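Local coordinates for protein HAD hydrolase, family IA, variant 3 (Entamoeba histolytica, PDB 6W04) that is probably a magnesium-dependent hydrolase of the haloacid dehalogenase superfamily, though its substrate has not been assigned, at residues A[79-84]-A[120-125]; A[75-80]-A[113-118]. All coordinates share one frame; numbering follows the deposited sequence. Where two conformers were deposited one is given.

Interactions 1 and 2 are successive stations along one helix pair, helix 62-82 and helix 113-123, and illustrate how a cap is seated on the core of a HAD hydrolase. The first helix belongs to the helical cap inserted after strand 3-7; the second follows strand 105-112 of the core sheet. Because segments 75-80 and 113-118 run nearly parallel, the helices meet again farther along, about one turn on in the first and two in the second, where 79-84 meets 120-125. The centres of the contacts lie about 8 Å apart. Leu-80 serves both, and Met-81 bridges to Val-118. Interaction 2 lies closer to the magnesium site, whereas interaction 1 marks where the chain leaves the cap helix.

Interaction 1. Residues A[79-84]-A[120-125]; sequences MLMKSD and IQKYHL
Leu-80 meets the Tyr-123 ring at its edge, with CD2 near the ring plane and 4.4 Å from CE2, while the other methyl, CD1, approaches the hydroxyl. One face of the ring is covered from its own helix by Lys-122, whose CG sits over the centre. This lysine carries the polar part of the contact. Its chain is extended as far as CE, then turns at the last torsion (chi4 68°), delivering NZ to the carbonyls at the C-terminal end of helix 62-82. NZ donates to Met-81 O at 3.0 Å and to Ser-83 O at 2.8 Å, in both cases from above the carbonyl plane. A positive charge here would probably be favoured by the negative ends of those carbonyls. Leu-80 O lies 3.0 Å from Lys-122 CE and accepts a bond from Ser-83 OG (2.7 Å). In one of its two modelled conformers, Met-81 slides past Lys-122 with SD and crosses Gln-121 with its CE methyl. Tyr-123 OH is bonded to Ile-85 O, in the loop that leaves the cap helix. The contact joins cap helix 62-82 to the helix that follows core strand 105-112, with Leu-18 of helix 16-31 packed against Leu-80.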
ATOM      1  N   MET A  79     -14.637  -4.711   9.002  1.00 24.64           N
ATOM      2  CA  MET A  79     -13.697  -5.125  10.044  1.00 22.75           C
ATOM      3  C   MET A  79     -12.693  -4.021  10.376  1.00 22.83           C
ATOM      4  O   MET A  79     -12.418  -3.753  11.553  1.00 30.33           O
ATOM      5  CB  MET A  79     -12.969  -6.398   9.605  1.00 24.19           C
ATOM      6  CG  MET A  79     -13.919  -7.596   9.384  1.00 29.15           C
ATOM      7  SD  MET A  79     -14.653  -8.267  10.929  1.00 41.16           S
ATOM      8  CE  MET A  79     -13.160  -8.521  11.905  1.00 42.55           C
ATOM      9  N   LEU A  80     -12.118  -3.388   9.347  1.00 21.15           N
ATOM     10  CA  LEU A  80     -11.169  -2.306   9.553  1.00 24.59           C
ATOM     11  C   LEU A  80     -11.781  -1.176  10.381  1.00 29.93           C
ATOM     12  O   LEU A  80     -11.158  -0.687  11.332  1.00 26.16           O
ATOM     13  CB  LEU A  80     -10.655  -1.766   8.211  1.00 24.13           C
ATOM     14  CG  LEU A  80      -9.639  -0.628   8.419  1.00 25.21           C
ATOM     15  CD1 LEU A  80      -8.363  -1.252   9.065  1.00 27.62           C
ATOM     16  CD2 LEU A  80      -9.276   0.038   7.120  1.00 27.08           C
ATOM     17  N   MET A  81     -13.010  -0.761  10.042  1.00 27.64           N
ATOM     18  CA  MET A  81     -13.658   0.323  10.778  0.54 28.73           C
ATOM     19  C   MET A  81     -13.812  -0.011  12.255  1.00 29.87           C
ATOM     20  O   MET A  81     -13.628   0.856  13.115  1.00 29.52           O
ATOM     21  CB  MET A  81     -15.025   0.639  10.168  0.54 33.70           C
ATOM     22  CG  MET A  81     -15.007   1.781   9.190  0.54 40.54           C
ATOM     23  SD  MET A  81     -14.616   3.333  10.013  0.54 50.90           S
ATOM     24  CE  MET A  81     -15.058   4.480   8.718  0.54 55.90           C
ATOM     25  N   LYS A  82     -14.178  -1.249  12.580  1.00 29.33           N
ATOM     26  CA  LYS A  82     -14.344  -1.518  14.006  1.00 34.07           C
ATOM     27  C   LYS A  82     -13.055  -1.971  14.681  1.00 33.28           C
ATOM     28  O   LYS A  82     -13.010  -1.991  15.915  1.00 30.18           O
ATOM     29  CB  LYS A  82     -15.459  -2.540  14.265  1.00 40.32           C
ATOM     30  CG  LYS A  82     -15.305  -3.898  13.630  1.00 42.27           C
ATOM     31  CD  LYS A  82     -16.607  -4.689  13.857  1.00 49.20           C
ATOM     32  CE  LYS A  82     -16.664  -5.931  12.984  1.00 42.15           C
ATOM     33  NZ  LYS A  82     -17.825  -6.797  13.299  1.00 37.93           N
ATOM     34  N   SER A  83     -12.005  -2.258  13.908  1.00 27.99           N
ATOM     35  CA  SER A  83     -10.704  -2.621  14.457  1.00 29.74           C
ATOM     36  C   SER A  83     -10.040  -1.407  15.121  1.00 32.13           C
ATOM     37  O   SER A  83     -10.513  -0.267  15.023  1.00 30.17           O
ATOM     38  CB  SER A  83      -9.787  -3.148  13.353  1.00 24.95           C
ATOM     39  OG  SER A  83      -9.260  -2.045  12.627  1.00 29.16           O
ATOM     40  N   ASP A  84      -8.936  -1.659  15.839  1.00 30.61           N
ATOM     41  CA  ASP A  84      -8.148  -0.569  16.414  1.00 32.45           C
ATOM     42  C   ASP A  84      -6.799  -0.453  15.714  1.00 37.75           C
ATOM     43  O   ASP A  84      -5.835   0.055  16.285  1.00 33.31           O
ATOM     44  CB  ASP A  84      -7.978  -0.728  17.931  1.00 36.12           C
ATOM     45  CG  ASP A  84      -7.133  -1.941  18.315  1.00 54.83           C
ATOM     46  OD1 ASP A  84      -6.640  -2.653  17.420  1.00 45.88           O
ATOM     47  OD2 ASP A  84      -6.968  -2.183  19.529  1.00 56.92           O
ATOM     48  N   ILE A 120      -9.958   7.426   4.878  1.00 28.59           N
ATOM     49  CA  ILE A 120     -10.096   8.849   5.201  1.00 28.04           C
ATOM     50  C   ILE A 120     -10.972   9.029   6.428  1.00 32.72           C
ATOM     51  O   ILE A 120     -10.639   9.779   7.348  1.00 29.32           O
ATOM     52  CB  ILE A 120     -10.665   9.625   3.995  1.00 30.57           C
ATOM     53  CG1 ILE A 120      -9.680   9.560   2.819  1.00 31.81           C
ATOM     54  CG2 ILE A 120     -10.989  11.071   4.381  1.00 31.97           C
ATOM     55  CD1 ILE A 120     -10.286   9.989   1.474  1.00 36.49           C
ATOM     56  N   GLN A 121     -12.117   8.346   6.449  1.00 30.23           N
ATOM     57  CA  GLN A 121     -13.046   8.438   7.564  1.00 31.11           C
ATOM     58  C   GLN A 121     -12.386   8.002   8.873  1.00 33.11           C
ATOM     59  O   GLN A 121     -12.432   8.717   9.882  1.00 30.86           O
ATOM     60  CB  GLN A 121     -14.264   7.565   7.245  1.00 32.11           C
ATOM     61  CG  GLN A 121     -15.616   8.049   7.693  1.00 54.48           C
ATOM     62  CD  GLN A 121     -16.755   7.360   6.917  1.00 62.92           C
ATOM     63  OE1 GLN A 121     -17.897   7.814   6.952  1.00 70.25           O
ATOM     64  NE2 GLN A 121     -16.433   6.263   6.207  1.00 50.98           N
ATOM     65  N   LYS A 122     -11.764   6.823   8.870  1.00 26.63           N
ATOM     66  CA  LYS A 122     -11.260   6.232  10.113  1.00 26.43           C
ATOM     67  C   LYS A 122     -10.010   6.955  10.606  1.00 29.04           C
ATOM     68  O   LYS A 122      -9.832   7.148  11.811  1.00 28.64           O
ATOM     69  CB  LYS A 122     -10.958   4.734   9.896  1.00 25.90           C
ATOM     70  CG  LYS A 122     -10.393   4.033  11.142  1.00 28.93           C
ATOM     71  CD  LYS A 122     -10.180   2.521  10.910  1.00 26.28           C
ATOM     72  CE  LYS A 122      -9.724   1.837  12.230  1.00 25.78           C
ATOM     73  NZ  LYS A 122     -10.807   1.836  13.266  1.00 27.90           N
ATOM     74  N   TYR A 123      -9.130   7.359   9.701  1.00 25.55           N
ATOM     75  CA  TYR A 123      -7.853   7.906  10.120  1.00 32.11           C
ATOM     76  C   TYR A 123      -7.774   9.425  10.043  1.00 35.49           C
ATOM     77  O   TYR A 123      -6.711   9.982  10.336  1.00 33.48           O
ATOM     78  CB  TYR A 123      -6.726   7.254   9.302  1.00 24.22           C
ATOM     79  CG  TYR A 123      -6.679   5.763   9.580  1.00 28.19           C
ATOM     80  CD1 TYR A 123      -6.283   5.295  10.826  1.00 32.49           C
ATOM     81  CD2 TYR A 123      -7.086   4.828   8.623  1.00 27.03           C
ATOM     82  CE1 TYR A 123      -6.265   3.918  11.119  1.00 27.67           C
ATOM     83  CE2 TYR A 123      -7.090   3.454   8.920  1.00 28.06           C
ATOM     84  CZ  TYR A 123      -6.675   3.012  10.168  1.00 26.78           C
ATOM     85  OH  TYR A 123      -6.631   1.664  10.489  1.00 30.43           O
ATOM     86  N   HIS A 124      -8.864  10.112   9.699  1.00 29.46           N
ATOM     87  CA  HIS A 124      -8.876  11.587   9.679  1.00 28.78           C
ATOM     88  C   HIS A 124      -7.784  12.127   8.766  1.00 27.62           C
ATOM     89  O   HIS A 124      -7.112  13.109   9.078  1.00 32.68           O
ATOM     90  CB  HIS A 124      -8.732  12.159  11.090  1.00 34.60           C
ATOM     91  CG  HIS A 124      -9.594  11.466  12.093  1.00 49.41           C
ATOM     92  ND1 HIS A 124     -10.968  11.431  11.987  1.00 50.90           N
ATOM     93  CD2 HIS A 124      -9.281  10.756  13.202  1.00 54.85           C
ATOM     94  CE1 HIS A 124     -11.465  10.748  13.004  1.00 53.85           C
ATOM     95  NE2 HIS A 124     -10.463  10.327  13.755  1.00 53.75           N
ATOM     96  N   LEU A 125      -7.616  11.476   7.616  1.00 26.26           N
ATOM     97  CA  LEU A 125      -6.497  11.782   6.737  1.00 33.94           C
ATOM     98  C   LEU A 125      -6.495  13.223   6.250  1.00 28.27           C
ATOM     99  O   LEU A 125      -5.427  13.743   5.913  1.00 41.01           O
ATOM    100  CB  LEU A 125      -6.497  10.820   5.557  1.00 25.72           C
ATOM    101  CG  LEU A 125      -6.114   9.376   5.879  1.00 27.36           C
ATOM    102  CD1 LEU A 125      -6.113   8.588   4.566  1.00 27.73           C
ATOM    103  CD2 LEU A 125      -4.737   9.274   6.599  1.00 33.50           C
TER

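Interaction 2. Residues A[75-80]-A[113-118]; sequences LYRTML and WGNVQV
Matching first torsions turn Arg-77 and Asn-115 toward one another: each has its CG opposite the carbonyl carbon, with chi1 at -73° and -76°. In the arginine, modelled in two conformers, the given chain runs out from the helix and bends at chi3, which sets NE 2.7 Å from Asn-115 OD1. The resulting hydrogen bond is fairly straight (157° at the hydrogen); the oxygen lies in the guanidinium plane, and NE is only slightly tilted from the plane of the amide carbonyl. Gly-114 CA rests over one face of the guanidinium, 3.7 Å above its plane and toward the rim, a close approach that the absence of a side chain probably allows, at least for this arginine conformer. Beyond this bond, Arg-77 NH1 forms a salt bridge with Glu-70, and Asn-115 ND2 donates to Glu-73, so both ends of the amide are held and its rotation is fixed.

Segments 75-80 and 113-118 run nearly parallel, their axes 10.0 Å apart at closest approach. The first lies on a helix of the cap, the second on the helix that follows strand 105-112 in the Rossmann-like core, the two-part architecture of HAD hydrolases with an inserted cap. Farther along, toward the C-terminal ends of the helices, the contact becomes apolar. Val-118 uses its two methyls separately: CG2 lies 3.8 Å from Arg-77 CG, and CG1 lies 4.0 Å from Leu-80 CD2. Tyr-76 meets the Asn-115 amide obliquely, with CE2 3.6 Å from ND2. Its hydroxyl is bonded to Asp-15, its ring stacks on His-19, and its side chain touches Asn-9, a magnesium ligand.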
ATOM      1  N   LEU A  75     -16.406  -6.865   3.477  1.00 23.86           N
ATOM      2  CA  LEU A  75     -16.036  -7.483   4.755  1.00 25.10           C
ATOM      3  C   LEU A  75     -14.817  -6.781   5.356  1.00 26.97           C
ATOM      4  O   LEU A  75     -14.806  -6.425   6.540  1.00 28.36           O
ATOM      5  CB  LEU A  75     -15.784  -8.981   4.570  1.00 30.51           C
ATOM      6  CG  LEU A  75     -15.267  -9.830   5.758  1.00 39.31           C
ATOM      7  CD1 LEU A  75     -16.117  -9.663   7.021  1.00 32.45           C
ATOM      8  CD2 LEU A  75     -15.201 -11.342   5.382  1.00 37.51           C
ATOM      9  N   TYR A  76     -13.794  -6.533   4.539  1.00 24.59           N
ATOM     10  CA  TYR A  76     -12.591  -5.860   5.017  1.00 25.64           C
ATOM     11  C   TYR A  76     -12.895  -4.476   5.593  1.00 23.66           C
ATOM     12  O   TYR A  76     -12.430  -4.136   6.693  1.00 29.59           O
ATOM     13  CB  TYR A  76     -11.577  -5.766   3.875  1.00 27.99           C
ATOM     14  CG  TYR A  76     -10.478  -4.768   4.118  1.00 27.00           C
ATOM     15  CD1 TYR A  76      -9.397  -5.089   4.940  1.00 29.54           C
ATOM     16  CD2 TYR A  76     -10.514  -3.500   3.534  1.00 21.96           C
ATOM     17  CE1 TYR A  76      -8.378  -4.155   5.187  1.00 25.86           C
ATOM     18  CE2 TYR A  76      -9.481  -2.565   3.752  1.00 27.78           C
ATOM     19  CZ  TYR A  76      -8.415  -2.926   4.597  1.00 24.97           C
ATOM     20  OH  TYR A  76      -7.390  -2.037   4.844  1.00 29.52           O
ATOM     21  N   ARG A  77     -13.666  -3.659   4.863  1.00 26.00           N
ATOM     22  CA  ARG A  77     -13.977  -2.303   5.323  0.61 29.71           C
ATOM     23  C   ARG A  77     -14.695  -2.320   6.654  1.00 30.53           C
ATOM     24  O   ARG A  77     -14.439  -1.473   7.513  1.00 29.88           O
ATOM     25  CB  ARG A  77     -14.872  -1.573   4.323  0.61 31.14           C
ATOM     26  CG  ARG A  77     -14.198  -1.151   3.101  0.61 31.41           C
ATOM     27  CD  ARG A  77     -15.232  -0.669   2.117  0.61 33.72           C
ATOM     28  NE  ARG A  77     -14.821  -1.065   0.788  0.61 28.14           N
ATOM     29  CZ  ARG A  77     -15.656  -1.437  -0.168  0.61 36.29           C
ATOM     30  NH1 ARG A  77     -15.169  -1.786  -1.341  0.61 31.94           N
ATOM     31  NH2 ARG A  77     -16.968  -1.451   0.054  0.61 37.96           N
ATOM     32  N   THR A  78     -15.636  -3.248   6.811  1.00 28.85           N
ATOM     33  CA  THR A  78     -16.407  -3.345   8.040  1.00 36.72           C
ATOM     34  C   THR A  78     -15.506  -3.720   9.210  1.00 32.37           C
ATOM     35  O   THR A  78     -15.574  -3.111  10.286  1.00 28.43           O
ATOM     36  CB  THR A  78     -17.518  -4.370   7.834  1.00 30.33           C
ATOM     37  OG1 THR A  78     -18.378  -3.899   6.796  1.00 35.62           O
ATOM     38  CG2 THR A  78     -18.320  -4.554   9.098  1.00 37.44           C
ATOM     39  N   MET A  79     -14.637  -4.711   9.002  1.00 24.64           N
ATOM     40  CA  MET A  79     -13.697  -5.125  10.044  1.00 22.75           C
ATOM     41  C   MET A  79     -12.693  -4.021  10.376  1.00 22.83           C
ATOM     42  O   MET A  79     -12.418  -3.753  11.553  1.00 30.33           O
ATOM     43  CB  MET A  79     -12.969  -6.398   9.605  1.00 24.19           C
ATOM     44  CG  MET A  79     -13.919  -7.596   9.384  1.00 29.15           C
ATOM     45  SD  MET A  79     -14.653  -8.267  10.929  1.00 41.16           S
ATOM     46  CE  MET A  79     -13.160  -8.521  11.905  1.00 42.55           C
ATOM     47  N   LEU A  80     -12.118  -3.388   9.347  1.00 21.15           N
ATOM     48  CA  LEU A  80     -11.169  -2.306   9.553  1.00 24.59           C
ATOM     49  C   LEU A  80     -11.781  -1.176  10.381  1.00 29.93           C
ATOM     50  O   LEU A  80     -11.158  -0.687  11.332  1.00 26.16           O
ATOM     51  CB  LEU A  80     -10.655  -1.766   8.211  1.00 24.13           C
ATOM     52  CG  LEU A  80      -9.639  -0.628   8.419  1.00 25.21           C
ATOM     53  CD1 LEU A  80      -8.363  -1.252   9.065  1.00 27.62           C
ATOM     54  CD2 LEU A  80      -9.276   0.038   7.120  1.00 27.08           C
ATOM     55  N   TRP A 113     -11.886   3.170  -4.480  1.00 32.28           N
ATOM     56  CA  TRP A 113     -12.436   4.279  -3.695  1.00 29.27           C
ATOM     57  C   TRP A 113     -13.184   3.786  -2.454  1.00 28.93           C
ATOM     58  O   TRP A 113     -13.120   4.419  -1.389  1.00 29.97           O
ATOM     59  CB  TRP A 113     -13.378   5.135  -4.544  1.00 32.81           C
ATOM     60  CG  TRP A 113     -14.097   6.092  -3.649  1.00 33.93           C
ATOM     61  CD1 TRP A 113     -15.394   6.007  -3.207  1.00 35.52           C
ATOM     62  CD2 TRP A 113     -13.528   7.252  -3.016  1.00 32.17           C
ATOM     63  NE1 TRP A 113     -15.673   7.067  -2.366  1.00 32.24           N
ATOM     64  CE2 TRP A 113     -14.546   7.847  -2.241  1.00 30.72           C
ATOM     65  CE3 TRP A 113     -12.264   7.856  -3.055  1.00 31.21           C
ATOM     66  CZ2 TRP A 113     -14.324   8.993  -1.477  1.00 34.52           C
ATOM     67  CZ3 TRP A 113     -12.045   9.016  -2.303  1.00 34.54           C
ATOM     68  CH2 TRP A 113     -13.076   9.563  -1.519  1.00 32.93           C
ATOM     69  N   GLY A 114     -13.936   2.686  -2.577  1.00 28.48           N
ATOM     70  CA  GLY A 114     -14.635   2.146  -1.412  1.00 32.10           C
ATOM     71  C   GLY A 114     -13.754   2.063  -0.178  1.00 34.19           C
ATOM     72  O   GLY A 114     -14.126   2.520   0.914  1.00 24.14           O
ATOM     73  N   ASN A 115     -12.563   1.481  -0.332  1.00 27.79           N
ATOM     74  CA  ASN A 115     -11.656   1.336   0.810  1.00 23.62           C
ATOM     75  C   ASN A 115     -11.079   2.686   1.225  1.00 26.89           C
ATOM     76  O   ASN A 115     -10.959   2.978   2.428  1.00 28.64           O
ATOM     77  CB  ASN A 115     -10.532   0.338   0.468  1.00 22.97           C
ATOM     78  CG  ASN A 115     -10.990  -1.098   0.516  1.00 35.53           C
ATOM     79  OD1 ASN A 115     -12.148  -1.386   0.830  1.00 30.18           O
ATOM     80  ND2 ASN A 115     -10.080  -2.027   0.195  1.00 34.96           N
ATOM     81  N   VAL A 116     -10.747   3.539   0.245  1.00 26.05           N
ATOM     82  CA  VAL A 116     -10.138   4.833   0.549  1.00 25.14           C
ATOM     83  C   VAL A 116     -11.098   5.686   1.371  1.00 29.81           C
ATOM     84  O   VAL A 116     -10.688   6.405   2.288  1.00 30.50           O
ATOM     85  CB  VAL A 116      -9.724   5.551  -0.752  1.00 27.60           C
ATOM     86  CG1 VAL A 116      -9.326   6.988  -0.454  1.00 30.48           C
ATOM     87  CG2 VAL A 116      -8.567   4.814  -1.458  1.00 29.65           C
ATOM     88  N   GLN A 117     -12.393   5.618   1.050  1.00 26.62           N
ATOM     89  CA  GLN A 117     -13.400   6.314   1.843  1.00 27.94           C
ATOM     90  C   GLN A 117     -13.310   5.907   3.308  1.00 27.92           C
ATOM     91  O   GLN A 117     -13.390   6.752   4.207  1.00 28.14           O
ATOM     92  CB  GLN A 117     -14.790   6.016   1.266  1.00 31.29           C
ATOM     93  CG  GLN A 117     -15.936   6.798   1.881  1.00 35.10           C
ATOM     94  CD  GLN A 117     -17.250   6.649   1.108  1.00 32.75           C
ATOM     95  OE1 GLN A 117     -17.390   7.114  -0.027  1.00 35.53           O
ATOM     96  NE2 GLN A 117     -18.225   6.034   1.740  1.00 29.17           N
ATOM     97  N   VAL A 118     -13.121   4.616   3.570  1.00 27.30           N
ATOM     98  CA  VAL A 118     -12.989   4.159   4.950  1.00 24.63           C
ATOM     99  C   VAL A 118     -11.690   4.677   5.562  1.00 23.07           C
ATOM    100  O   VAL A 118     -11.678   5.150   6.710  1.00 28.35           O
ATOM    101  CB  VAL A 118     -13.094   2.618   4.999  1.00 26.35           C
ATOM    102  CG1 VAL A 118     -12.622   2.065   6.340  1.00 23.66           C
ATOM    103  CG2 VAL A 118     -14.544   2.218   4.770  1.00 24.99           C
TER